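PDB 3LIU: putative cell adhesion protein, which is a putative fimbrillin of the FimA/Mfa1 family, probably serving as a cell-adhesion subunit that builds a pilus on the bacterial surface. Local coordinates for residues A101-K104 with D108-E111; V134-V137 with T141-I144; G221-D226 with V354-K359. All coordinates share one frame; numbering follows the deposited sequence.

Contact 1. Residues A101-K104 with D108-E111; sequences AKAK and DFIE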
loop_
_atom_site.group_PDB
_atom_site.type_symbol
_atom_site.label_atom_id
_atom_site.label_comp_id
_atom_site.label_asym_id
_atom_site.label_seq_id
_atom_site.Cartn_x
_atom_site.Cartn_y
_atom_site.Cartn_z
ATOM N N ALA A 101 6.118 -2.869 -21.075
ATOM C CA ALA A 101 6.534 -2.569 -22.436
ATOM C C ALA A 101 5.845 -3.526 -23.441
ATOM O O ALA A 101 5.774 -3.228 -24.631
ATOM C CB ALA A 101 8.037 -2.625 -22.566
ATOM N N LYS A 102 5.317 -4.655 -22.960
ATOM C CA LYS A 102 4.588 -5.566 -23.830
ATOM C C LYS A 102 3.094 -5.285 -23.902
ATOM O O LYS A 102 2.427 -5.886 -24.720
ATOM C CB LYS A 102 4.815 -7.019 -23.389
ATOM C CG LYS A 102 6.238 -7.526 -23.542
ATOM C CD LYS A 102 6.491 -8.778 -22.679
ATOM C CE LYS A 102 7.636 -9.646 -23.225
ATOM N NZ LYS A 102 7.759 -10.941 -22.441
ATOM N N ALA A 103 2.564 -4.370 -23.090
ATOM C CA ALA A 103 1.161 -3.946 -23.217
ATOM C C ALA A 103 0.784 -3.486 -24.638
ATOM O O ALA A 103 1.526 -2.734 -25.292
ATOM C CB ALA A 103 0.825 -2.801 -22.234
ATOM N N LYS A 104 -0.395 -3.891 -25.074
ATOM C CA LYS A 104 -0.892 -3.509 -26.385
ATOM C C LYS A 104 -2.022 -2.490 -26.335
ATOM O O LYS A 104 -2.516 -2.058 -27.367
ATOM C CB LYS A 104 -1.331 -4.755 -27.149
ATOM C CG LYS A 104 -0.174 -5.629 -27.533
ATOM C CD LYS A 104 0.839 -4.862 -28.398
ATOM C CE LYS A 104 2.005 -5.761 -28.817
ATOM N NZ LYS A 104 3.251 -4.965 -28.953
ATOM N N ASP A 108 -4.552 -3.398 -20.436
ATOM C CA ASP A 108 -3.496 -4.368 -20.054
ATOM C C ASP A 108 -2.342 -3.668 -19.335
ATOM O O ASP A 108 -1.782 -4.218 -18.399
ATOM C CB ASP A 108 -2.961 -5.180 -21.251
ATOM C CG ASP A 108 -4.010 -6.170 -21.787
ATOM O OD1 ASP A 108 -4.474 -6.934 -20.955
ATOM O OD2 ASP A 108 -4.384 -6.186 -22.996
ATOM N N PHE A 109 -2.028 -2.434 -19.743
ATOM C CA PHE A 109 -0.931 -1.702 -19.101
ATOM C C PHE A 109 -1.277 -1.504 -17.613
ATOM O O PHE A 109 -0.557 -1.956 -16.745
ATOM C CB PHE A 109 -0.655 -0.389 -19.856
ATOM C CG PHE A 109 0.481 0.429 -19.301
ATOM C CD1 PHE A 109 0.288 1.273 -18.218
ATOM C CD2 PHE A 109 1.710 0.413 -19.908
ATOM C CE1 PHE A 109 1.344 2.030 -17.691
ATOM C CE2 PHE A 109 2.748 1.161 -19.427
ATOM C CZ PHE A 109 2.563 1.973 -18.297
ATOM N N ILE A 110 -2.411 -0.887 -17.324
ATOM C CA ILE A 110 -2.712 -0.444 -15.953
ATOM C C ILE A 110 -3.069 -1.650 -15.046
ATOM O O ILE A 110 -2.884 -1.601 -13.828
ATOM C CB ILE A 110 -3.817 0.671 -15.898
ATOM C CG1 ILE A 110 -5.195 0.102 -16.238
ATOM C CG2 ILE A 110 -3.433 1.846 -16.804
ATOM C CD1 ILE A 110 -6.386 1.161 -16.080
ATOM N N GLU A 111 -3.572 -2.721 -15.664
ATOM C CA GLU A 111 -3.851 -3.999 -14.965
ATOM C C GLU A 111 -2.618 -4.849 -14.696
ATOM O O GLU A 111 -2.749 -5.884 -14.042
ATOM C CB GLU A 111 -4.881 -4.837 -15.741
ATOM C CG GLU A 111 -6.303 -4.268 -15.685
ATOM C CD GLU A 111 -6.956 -4.520 -14.303
ATOM O OE1 GLU A 111 -6.634 -5.514 -13.592
ATOM O OE2 GLU A 111 -7.781 -3.696 -13.906
#
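A103 and F109 carry this contact, and their orientations are complementary: the CA-CB bond of A103 points toward the helical segment, whereas that of F109 runs across the line between the two backbones. The methyl carbon A103 CB therefore meets the root of the phenylalanine and not the far end of its ring. It lies 3.7 Å from F109 CB and 3.8 Å from F109 CA, and the two CA atoms, A103 CA and F109 CA, are 5.1 Å apart, a close approach consistent with the small alanine side chain. The ring takes part through its near rim, with F109 CD2 4.1 Å from A103 CB; the methyl sits at the ring edge, near the ring plane, so neither face is used for stacking here. F109 holds CG anti to its backbone N (chi1 -178°), which carries the ring away from the alanine, toward V87 and V89 of strand 82-90. D108 also points toward the loop, but it comes no nearer with its side chain than the 4.6 Å between D108 CB and A103 CB, and its carboxylate plays no part in the packing. Polar bonds gather at the two ends of the short helix: D105, just before it, receives D108 N at OD2, while T112, just beyond it, bonds through OG1 to the carbonyls of D108 and F109. The pair packs the connection after helix 94-101 against helix 106-110. Only 131 Å² is buried in total, and the segments exchange neither hydrogen bonds nor charges. The chemistry is purely apolar, so this contact itself gives shape fit, a methyl against a CB and ring edge, but no directional restraint.

Contact 2. Residues V134-V137 with T141-I144; sequences VTLV and TNYI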
loop_
_atom_site.group_PDB
_atom_site.type_symbol
_atom_site.label_atom_id
_atom_site.label_comp_id
_atom_site.label_asym_id
_atom_site.label_seq_id
_atom_site.Cartn_x
_atom_site.Cartn_y
_atom_site.Cartn_z
ATOM N N VAL A 134 -4.519 13.279 -24.339
ATOM C CA VAL A 134 -3.852 14.386 -25.002
ATOM C C VAL A 134 -3.851 14.216 -26.521
ATOM O O VAL A 134 -4.009 13.104 -27.046
ATOM C CB VAL A 134 -2.384 14.522 -24.525
ATOM C CG1 VAL A 134 -2.340 14.772 -23.021
ATOM C CG2 VAL A 134 -1.549 13.298 -24.929
ATOM N N THR A 135 -3.680 15.320 -27.233
ATOM C CA THR A 135 -3.462 15.251 -28.687
ATOM C C THR A 135 -2.032 15.664 -29.000
ATOM O O THR A 135 -1.630 16.806 -28.768
ATOM C CB THR A 135 -4.489 16.082 -29.455
ATOM O OG1 THR A 135 -5.782 15.597 -29.105
ATOM C CG2 THR A 135 -4.278 15.979 -31.007
ATOM N N LEU A 136 -1.260 14.699 -29.482
ATOM C CA LEU A 136 0.144 14.923 -29.816
ATOM C C LEU A 136 0.222 15.514 -31.219
ATOM O O LEU A 136 -0.373 14.992 -32.149
ATOM C CB LEU A 136 0.947 13.602 -29.702
ATOM C CG LEU A 136 0.937 12.909 -28.314
ATOM C CD1 LEU A 136 1.404 11.433 -28.354
ATOM C CD2 LEU A 136 1.739 13.698 -27.281
ATOM N N VAL A 137 0.958 16.610 -31.359
ATOM C CA VAL A 137 1.103 17.317 -32.633
ATOM C C VAL A 137 2.301 16.749 -33.376
ATOM O O VAL A 137 3.360 16.493 -32.790
ATOM C CB VAL A 137 1.262 18.829 -32.396
ATOM C CG1 VAL A 137 1.572 19.570 -33.694
ATOM C CG2 VAL A 137 0.001 19.360 -31.776
ATOM N N THR A 141 8.136 18.846 -30.665
ATOM C CA THR A 141 8.238 18.383 -29.297
ATOM C C THR A 141 6.935 18.653 -28.493
ATOM O O THR A 141 6.549 19.805 -28.279
ATOM C CB THR A 141 9.481 18.969 -28.585
ATOM O OG1 THR A 141 10.665 18.545 -29.274
ATOM C CG2 THR A 141 9.554 18.468 -27.122
ATOM N N ASN A 142 6.256 17.585 -28.071
ATOM C CA ASN A 142 5.090 17.723 -27.201
ATOM C C ASN A 142 5.507 17.607 -25.742
ATOM O O ASN A 142 6.227 16.672 -25.369
ATOM C CB ASN A 142 4.030 16.668 -27.486
ATOM C CG ASN A 142 3.414 16.831 -28.844
ATOM O OD1 ASN A 142 2.402 17.524 -29.000
ATOM N ND2 ASN A 142 4.008 16.197 -29.834
ATOM N N TYR A 143 5.020 18.535 -24.924
ATOM C CA TYR A 143 5.334 18.518 -23.509
ATOM C C TYR A 143 4.090 18.150 -22.692
ATOM O O TYR A 143 2.971 18.585 -23.009
ATOM C CB TYR A 143 5.844 19.901 -23.085
ATOM C CG TYR A 143 7.158 20.309 -23.696
ATOM C CD1 TYR A 143 8.338 19.776 -23.223
ATOM C CD2 TYR A 143 7.213 21.255 -24.714
ATOM C CE1 TYR A 143 9.533 20.127 -23.761
ATOM C CE2 TYR A 143 8.417 21.624 -25.259
ATOM C CZ TYR A 143 9.576 21.042 -24.772
ATOM O OH TYR A 143 10.807 21.362 -25.260
ATOM N N ILE A 144 4.288 17.334 -21.657
ATOM C CA ILE A 144 3.254 17.076 -20.676
ATOM C C ILE A 144 3.780 17.411 -19.304
ATOM O O ILE A 144 4.720 16.768 -18.783
ATOM C CB ILE A 144 2.764 15.624 -20.728
ATOM C CG1 ILE A 144 2.176 15.337 -22.113
ATOM C CG2 ILE A 144 1.755 15.359 -19.584
ATOM C CD1 ILE A 144 1.747 13.870 -22.334
#
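The turn from strand 127-136 into strand 141-144 is bridged by the amide of N142, which bonds to both backbone polar groups of V137. The strands run almost antiparallel (161° between their directions), yet their axes stay 8.5 Å apart, too far for backbone pairing, so side chains fill the interval. N142 points toward the other strand; its chi1 of -66° sets CG opposite the carbonyl carbon and swings the amide across to V137, which it meets at about a right angle to that side chain. V137 N donates to N142 OD1 at 2.9 Å along an almost straight line (176°), although the donor approaches tilted from the carbonyl plane of the amide. The return bond, N142 ND2 to V137 O at 3.0 Å, is flatter: the acceptor lies in the amide plane, and the nitrogen meets a lone pair in the carbonyl plane of V137. Because ND2 also donates to Q18 O of strand 16-24, the buried amide is gripped by three bonds, which fix its rotation and tell its oxygen from its nitrogen. L136 lies obliquely over this polar group, with L136 CD2 3.8 Å from N142 CB and L136 CB 4.0 Å from N142 ND2. Two residues further from the turn, V134 CG2 and I144 CD1 touch at 4.2 Å, extending the apolar interior. The backbone bonds of each strand go to other partners: V134 and L136 pair with A84 and G82, N142 with Q18 and A20. Strands linked in sequence that face each other through side chains, each hydrogen-bonded to different neighbours, form a beta-arch, here with an asparagine closing its bend. This is consistent with the beta-sandwich architecture of the transthyretin-like clan to which the FimA family belongs.

Contact 3. Residues G221-D226 with V354-K359; sequences GTIEKD and VQRNYK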
loop_
_atom_site.group_PDB
_atom_site.type_symbol
_atom_site.label_atom_id
_atom_site.label_comp_id
_atom_site.label_asym_id
_atom_site.label_seq_id
_atom_site.Cartn_x
_atom_site.Cartn_y
_atom_site.Cartn_z
ATOM N N GLY A 221 -7.481 6.147 -7.886
ATOM C CA GLY A 221 -8.522 5.146 -8.005
ATOM C C GLY A 221 -8.046 3.790 -7.489
ATOM O O GLY A 221 -6.856 3.543 -7.305
ATOM N N THR A 222 -9.002 2.909 -7.264
ATOM C CA THR A 222 -8.713 1.582 -6.747
ATOM C C THR A 222 -7.856 0.788 -7.729
ATOM O O THR A 222 -8.038 0.871 -8.956
ATOM C CB THR A 222 -10.015 0.828 -6.349
ATOM O OG1 THR A 222 -9.657 -0.433 -5.779
ATOM C CG2 THR A 222 -10.924 0.578 -7.538
ATOM N N ILE A 223 -6.870 0.087 -7.167
ATOM C CA ILE A 223 -5.945 -0.753 -7.894
ATOM C C ILE A 223 -5.890 -2.148 -7.257
ATOM O O ILE A 223 -5.025 -2.960 -7.571
ATOM C CB ILE A 223 -4.505 -0.152 -7.917
ATOM C CG1 ILE A 223 -4.051 0.203 -6.509
ATOM C CG2 ILE A 223 -4.447 1.049 -8.909
ATOM C CD1 ILE A 223 -2.600 0.752 -6.375
ATOM N N GLU A 224 -6.785 -2.392 -6.313
ATOM C CA GLU A 224 -6.877 -3.666 -5.609
ATOM C C GLU A 224 -7.159 -4.798 -6.566
ATOM O O GLU A 224 -8.003 -4.670 -7.467
ATOM C CB GLU A 224 -8.036 -3.624 -4.586
ATOM C CG GLU A 224 -8.187 -4.927 -3.739
ATOM C CD GLU A 224 -9.271 -4.819 -2.668
ATOM O OE1 GLU A 224 -9.967 -3.795 -2.633
ATOM O OE2 GLU A 224 -9.400 -5.742 -1.831
ATOM N N LYS A 225 -6.500 -5.927 -6.339
ATOM C CA LYS A 225 -6.796 -7.159 -7.077
ATOM C C LYS A 225 -7.817 -7.988 -6.314
ATOM O O LYS A 225 -7.649 -8.243 -5.117
ATOM C CB LYS A 225 -5.548 -8.011 -7.224
ATOM C CG LYS A 225 -4.489 -7.520 -8.210
ATOM C CD LYS A 225 -5.055 -7.216 -9.605
ATOM C CE LYS A 225 -3.926 -7.204 -10.651
ATOM N NZ LYS A 225 -4.366 -6.739 -11.992
ATOM N N ASP A 226 -8.878 -8.405 -7.011
ATOM C CA ASP A 226 -9.791 -9.389 -6.471
ATOM C C ASP A 226 -9.051 -10.697 -6.291
ATOM O O ASP A 226 -8.179 -11.035 -7.090
ATOM C CB ASP A 226 -10.957 -9.633 -7.417
ATOM C CG ASP A 226 -11.902 -8.499 -7.482
ATOM O OD1 ASP A 226 -11.806 -7.549 -6.700
ATOM O OD2 ASP A 226 -12.784 -8.570 -8.318
ATOM N N VAL A 354 -8.035 -0.978 3.821
ATOM C CA VAL A 354 -6.704 -0.569 3.404
ATOM C C VAL A 354 -6.698 -0.076 1.968
ATOM O O VAL A 354 -6.873 -0.848 1.032
ATOM C CB VAL A 354 -5.668 -1.722 3.586
ATOM C CG1 VAL A 354 -4.266 -1.282 3.173
ATOM C CG2 VAL A 354 -5.695 -2.241 5.035
ATOM N N GLN A 355 -6.473 1.235 1.812
ATOM C CA GLN A 355 -6.502 1.873 0.518
ATOM C C GLN A 355 -5.175 2.582 0.310
ATOM O O GLN A 355 -4.502 2.953 1.272
ATOM C CB GLN A 355 -7.655 2.849 0.412
ATOM C CG GLN A 355 -9.001 2.221 0.635
ATOM C CD GLN A 355 -10.134 3.258 0.512
ATOM O OE1 GLN A 355 -10.031 4.180 -0.264
ATOM N NE2 GLN A 355 -11.191 3.101 1.286
ATOM N N ARG A 356 -4.844 2.780 -0.959
ATOM C CA ARG A 356 -3.516 3.240 -1.374
ATOM C C ARG A 356 -3.217 4.681 -0.898
ATOM O O ARG A 356 -4.107 5.518 -0.811
ATOM C CB ARG A 356 -3.424 3.181 -2.895
ATOM C CG ARG A 356 -4.321 4.260 -3.583
ATOM C CD ARG A 356 -4.521 4.031 -5.081
ATOM N NE ARG A 356 -3.334 4.367 -5.806
ATOM C CZ ARG A 356 -3.283 4.691 -7.108
ATOM N NH1 ARG A 356 -4.358 4.688 -7.875
ATOM N NH2 ARG A 356 -2.104 5.012 -7.647
ATOM N N ASN A 357 -1.943 4.924 -0.621
ATOM C CA ASN A 357 -1.398 6.262 -0.405
ATOM C C ASN A 357 -1.963 6.973 0.835
ATOM O O ASN A 357 -2.087 8.191 0.850
ATOM C CB ASN A 357 -1.588 7.124 -1.654
ATOM C CG ASN A 357 -0.566 8.259 -1.725
ATOM O OD1 ASN A 357 0.616 8.061 -1.477
ATOM N ND2 ASN A 357 -1.023 9.434 -2.062
ATOM N N TYR A 358 -2.332 6.176 1.836
ATOM C CA TYR A 358 -2.709 6.645 3.159
ATOM C C TYR A 358 -1.795 6.044 4.179
ATOM O O TYR A 358 -1.282 4.953 3.999
ATOM C CB TYR A 358 -4.141 6.225 3.525
ATOM C CG TYR A 358 -5.227 6.924 2.741
ATOM C CD1 TYR A 358 -5.558 8.253 2.995
ATOM C CD2 TYR A 358 -5.902 6.266 1.731
ATOM C CE1 TYR A 358 -6.574 8.884 2.274
ATOM C CE2 TYR A 358 -6.877 6.894 0.984
ATOM C CZ TYR A 358 -7.228 8.194 1.277
ATOM O OH TYR A 358 -8.213 8.788 0.546
ATOM N N LYS A 359 -1.601 6.776 5.268
ATOM C CA LYS A 359 -0.872 6.303 6.408
ATOM C C LYS A 359 -1.915 5.979 7.462
ATOM O O LYS A 359 -2.812 6.787 7.726
ATOM C CB LYS A 359 0.038 7.371 6.953
ATOM C CG LYS A 359 1.215 7.679 6.104
ATOM C CD LYS A 359 2.313 8.227 6.979
ATOM C CE LYS A 359 3.558 8.407 6.204
ATOM N NZ LYS A 359 4.757 8.525 7.076
#
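The irregular backbone of 221-226 passes the lead-in to strand 358-366 so that the carbonyl of G221 faces the side chain of R356, without any backbone pairing between the two. R356 NH1 donates to G221 O at 2.8 Å (159° at the hydrogen), landing on a lone pair in the carbonyl plane, while the oxygen lies close to the guanidinium plane. G221 thus occupies the edge of that group. I223 takes a face: its CD1 stands 3.7 Å above the plane, displaced toward the rim, and is also 3.7 Å from R356 NE. The two side chains cross at roughly a right angle, with I223 CG2 3.8 Å from R356 NH1 and I223 CG1 4.1 Å from R356 CD. The arginine chain bends at chi3 (-74°), turning the flat group so that one edge meets the glycine carbonyl and one face meets the isoleucine. Its NH2 forms a salt bridge with D174 OD1, so the buried charge has an anionic mate. A methionine in place of R356 would probably cost D174 this salt-bridge partner and G221 O this donor, with the isoleucine losing its flat support. E286 spans the same junction, its carboxylate accepting from I223 N and R356 N, and W220 NE1 binds R356 O. Around this junction, I223 packs on S213 of strand 193-213 and on D174 of strand 172-185, whose V175 bonds to the backbone of N357 just ahead of strand 358-366.

The three contacts follow one another along the chain without interleaving. Contact 3 lies nearest the middle of the molecule, about 6 Å from the chain centre, against about 21 Å for contact 1 and about 32 Å for contact 2. Contacts 1 and 3 have centres about 20 Å apart but touch through one salt bridge, E111 OE1 to K225 NZ at 3.0 Å; K225 NZ also bonds to S213 OG. Contact 2 stands apart, its nearest atoms about 13 Å from contact 1 and about 16 Å from contact 3. Contacts 1 and 2 both belong to the FimA-family part of the chain. All three are structural packing, apolar in contact 1 and largely polar at N142 and R356.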